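Local coordinates for uncharacterized protein (Vanderwaltozyma polyspora, PDB 5THE), which probably binds a small guide RNA as a budding yeast Argonaute and is represented here by its C-terminal lobe, at residues M236-L240 with G480-T484. Residues are numbered along the deposited sequence; the frame is centred on the assembly and turned at random.
Sequences MKMNL and GRSTT. With nucleotides of chain B.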
loop_
_atom_site.group_PDB
_atom_site.type_symbol
_atom_site.label_atom_id
_atom_site.label_comp_id
_atom_site.label_asym_id
_atom_site.label_seq_id
_atom_site.Cartn_x
_atom_site.Cartn_y
_atom_site.Cartn_z
ATOM N N MET A 236 8.608 -7.653 7.763
ATOM C CA MET A 236 7.211 -7.269 7.591
ATOM C C MET A 236 6.793 -7.463 6.146
ATOM O O MET A 236 5.750 -8.068 5.854
ATOM C CB MET A 236 6.999 -5.819 8.023
ATOM C CG MET A 236 7.145 -5.609 9.537
ATOM S SD MET A 236 6.693 -3.963 10.081
ATOM C CE MET A 236 4.934 -4.099 10.376
ATOM N N LYS A 237 7.643 -7.006 5.226
ATOM C CA LYS A 237 7.350 -7.102 3.801
ATOM C C LYS A 237 7.387 -8.545 3.332
ATOM O O LYS A 237 6.511 -8.976 2.579
ATOM C CB LYS A 237 8.342 -6.229 3.013
ATOM C CG LYS A 237 8.193 -4.737 3.330
ATOM C CD LYS A 237 9.534 -4.006 3.509
ATOM C CE LYS A 237 10.342 -3.909 2.212
ATOM N NZ LYS A 237 9.671 -3.130 1.119
ATOM N N MET A 238 8.395 -9.305 3.770
ATOM C CA MET A 238 8.481 -10.715 3.404
ATOM C C MET A 238 7.230 -11.456 3.833
ATOM O O MET A 238 6.640 -12.216 3.054
ATOM C CB MET A 238 9.708 -11.345 4.056
ATOM C CG MET A 238 11.025 -10.722 3.605
ATOM S SD MET A 238 12.392 -11.510 4.478
ATOM C CE MET A 238 13.812 -10.931 3.520
ATOM N N ASN A 239 6.811 -11.240 5.082
ATOM C CA ASN A 239 5.657 -11.952 5.614
ATOM C C ASN A 239 4.414 -11.683 4.777
ATOM O O ASN A 239 3.650 -12.607 4.480
ATOM C CB ASN A 239 5.423 -11.554 7.073
ATOM C CG ASN A 239 4.400 -12.462 7.787
ATOM O OD1 ASN A 239 3.633 -12.008 8.615
ATOM N ND2 ASN A 239 4.442 -13.736 7.505
ATOM N N LEU A 240 4.206 -10.422 4.367
ATOM C CA LEU A 240 3.087 -10.110 3.477
ATOM C C LEU A 240 3.201 -10.871 2.159
ATOM O O LEU A 240 2.217 -11.456 1.683
ATOM C CB LEU A 240 3.002 -8.604 3.224
ATOM C CG LEU A 240 2.612 -7.763 4.453
ATOM C CD1 LEU A 240 2.726 -6.270 4.152
ATOM C CD2 LEU A 240 1.187 -8.121 4.948
ATOM N N GLY A 480 0.699 -2.519 6.042
ATOM C CA GLY A 480 1.323 -3.672 6.669
ATOM C C GLY A 480 2.843 -3.655 6.731
ATOM O O GLY A 480 3.411 -4.541 7.380
ATOM N N ARG A 481 3.521 -2.695 6.095
ATOM C CA ARG A 481 4.977 -2.641 6.210
ATOM C C ARG A 481 5.480 -1.529 7.129
ATOM O O ARG A 481 6.690 -1.283 7.186
ATOM C CB ARG A 481 5.625 -2.531 4.823
ATOM C CG ARG A 481 5.638 -1.150 4.189
ATOM C CD ARG A 481 6.347 -1.172 2.834
ATOM N NE ARG A 481 6.448 0.170 2.270
ATOM C CZ ARG A 481 6.815 0.450 1.023
ATOM N NH1 ARG A 481 7.112 -0.521 0.162
ATOM N NH2 ARG A 481 6.882 1.712 0.636
ATOM N N SER A 482 4.607 -0.883 7.895
ATOM C CA SER A 482 5.070 0.095 8.861
ATOM C C SER A 482 4.375 -0.150 10.189
ATOM O O SER A 482 3.315 -0.773 10.251
ATOM C CB SER A 482 4.824 1.531 8.379
ATOM O OG SER A 482 3.458 1.876 8.513
ATOM N N THR A 483 5.007 0.325 11.262
ATOM C CA THR A 483 4.413 0.284 12.600
ATOM C C THR A 483 3.841 1.640 12.968
ATOM O O THR A 483 3.905 2.088 14.114
ATOM C CB THR A 483 5.446 -0.179 13.622
ATOM O OG1 THR A 483 6.611 0.660 13.550
ATOM C CG2 THR A 483 5.861 -1.615 13.308
ATOM N N THR A 484 3.299 2.336 11.967
ATOM C CA THR A 484 2.756 3.668 12.152
ATOM C C THR A 484 1.439 3.742 11.411
ATOM O O THR A 484 1.196 2.965 10.487
ATOM C CB THR A 484 3.695 4.742 11.599
ATOM O OG1 THR A 484 3.852 4.513 10.197
ATOM C CG2 THR A 484 5.086 4.696 12.297
ATOM P P A B 4 7.339 3.454 4.136
ATOM O OP1 A B 4 6.420 2.749 3.205
ATOM O OP2 A B 4 8.613 4.026 3.684
ATOM O "O5'" A B 4 6.512 4.595 4.872
ATOM C "C5'" A B 4 5.435 4.247 5.723
ATOM C "C4'" A B 4 5.499 4.974 7.037
ATOM O "O4'" A B 4 6.691 4.598 7.762
ATOM C "C3'" A B 4 5.571 6.487 6.960
ATOM O "O3'" A B 4 4.293 7.044 6.735
ATOM C "C2'" A B 4 6.177 6.846 8.311
ATOM O "O2'" A B 4 5.198 6.745 9.340
ATOM C "C1'" A B 4 7.174 5.694 8.496
ATOM N N9 A B 4 8.498 6.022 7.955
ATOM C C8 A B 4 8.864 6.042 6.633
ATOM N N7 A B 4 10.118 6.367 6.436
ATOM C C5 A B 4 10.600 6.565 7.717
ATOM C C6 A B 4 11.867 6.917 8.162
ATOM N N6 A B 4 12.868 7.141 7.303
ATOM N N1 A B 4 12.045 7.027 9.499
ATOM C C2 A B 4 10.997 6.785 10.317
ATOM N N3 A B 4 9.744 6.435 10.011
ATOM C C4 A B 4 9.619 6.354 8.674
ATOM P P A B 3 11.260 0.045 2.581
ATOM O OP1 A B 3 10.241 -0.517 1.644
ATOM O OP2 A B 3 12.299 0.998 2.088
ATOM O "O5'" A B 3 10.540 0.702 3.846
ATOM C "C5'" A B 3 9.506 -0.000 4.516
ATOM C "C4'" A B 3 9.166 0.645 5.830
ATOM O "O4'" A B 3 10.264 0.520 6.770
ATOM C "C3'" A B 3 8.898 2.137 5.782
ATOM O "O3'" A B 3 7.600 2.410 5.322
ATOM C "C2'" A B 3 9.122 2.548 7.227
ATOM O "O2'" A B 3 7.998 2.191 8.024
ATOM C "C1'" A B 3 10.308 1.656 7.604
ATOM N N9 A B 3 11.550 2.373 7.322
ATOM C C8 A B 3 12.167 2.531 6.099
ATOM N N7 A B 3 13.240 3.283 6.167
ATOM C C5 A B 3 13.316 3.629 7.503
ATOM C C6 A B 3 14.235 4.418 8.184
ATOM N N6 A B 3 15.281 4.987 7.558
ATOM N N1 A B 3 14.029 4.575 9.509
ATOM C C2 A B 3 12.961 3.980 10.081
ATOM N N3 A B 3 12.008 3.215 9.538
ATOM C C4 A B 3 12.267 3.091 8.229
ATOM P P A B 2 16.953 -0.711 1.897
ATOM O OP1 A B 2 17.118 0.748 1.672
ATOM O OP2 A B 2 18.032 -1.519 2.548
ATOM O "O5'" A B 2 15.598 -0.933 2.699
ATOM C "C5'" A B 2 14.979 -2.221 2.761
ATOM C "C4'" A B 2 14.015 -2.299 3.910
ATOM O "O4'" A B 2 14.752 -2.257 5.151
ATOM C "C3'" A B 2 13.043 -1.141 4.037
ATOM O "O3'" A B 2 11.948 -1.267 3.177
ATOM C "C2'" A B 2 12.673 -1.184 5.512
ATOM O "O2'" A B 2 11.794 -2.271 5.765
ATOM C "C1'" A B 2 14.023 -1.530 6.124
ATOM N N9 A B 2 14.833 -0.341 6.454
ATOM C C8 A B 2 15.680 0.337 5.613
ATOM N N7 A B 2 16.317 1.324 6.176
ATOM C C5 A B 2 15.874 1.270 7.494
ATOM C C6 A B 2 16.185 2.059 8.597
ATOM N N6 A B 2 17.051 3.070 8.502
ATOM N N1 A B 2 15.570 1.768 9.775
ATOM C C2 A B 2 14.707 0.737 9.805
ATOM N N3 A B 2 14.327 -0.087 8.816
ATOM C C4 A B 2 14.955 0.253 7.685
#
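K237 and R481 meet on the phosphates of a bound RNA at the MID–PIWI interface of this Argonaute, where helix 228-241 of the MID domain faces the loop between helices 465-475 and 490-515 of the RNase H-like PIWI domain. The aliphatic parts of the two side chains pass obliquely, K237 CG lying 3.7 Å from R481 CB, and both cationic ends then turn to the backbone of chain B. K237 NZ donates to OP1 of A3 at 2.7 Å. R481 takes OP1 of A4 at the edge of its guanidinium and in its plane, through NE at 2.7 Å (N-H...O angle 147°) and NH2, while OP1 of A3 lies over one face, offset toward the rim. A long, flat, multiply donating cation suits this place between successive phosphates; a leucine in place of R481 would probably leave the A4 phosphate without its paired N-H donors and the RNA backbone less firmly fixed. The chain runs extended from CG to NE, which carries the guanidinium out to A4. The C-terminal carboxylate of the chain, through I549 O, accepts hydrogen bonds from K237 NZ and R481 NH1, and its charge probably helps the two cations lie close together. Farther along the loop, S482 CB packs against the A3 ribose, and T484 OG1 shares a hydrogen bond with O2' of A4, a hydroxyl that DNA lacks. Methyl and thioether groups pack on the loop's backbone: L240 CD1 rests on G480, where any CB would run into it, so a residue without a side chain suits the place, and flexible M236, bent at chi3 (88°), lays its thioether along the loop. N246 ND2 ties M236 O to G480 O, and the M236 methyl CE ends 3.4 Å from that same G480 O and 4.0 Å from T483 CG2.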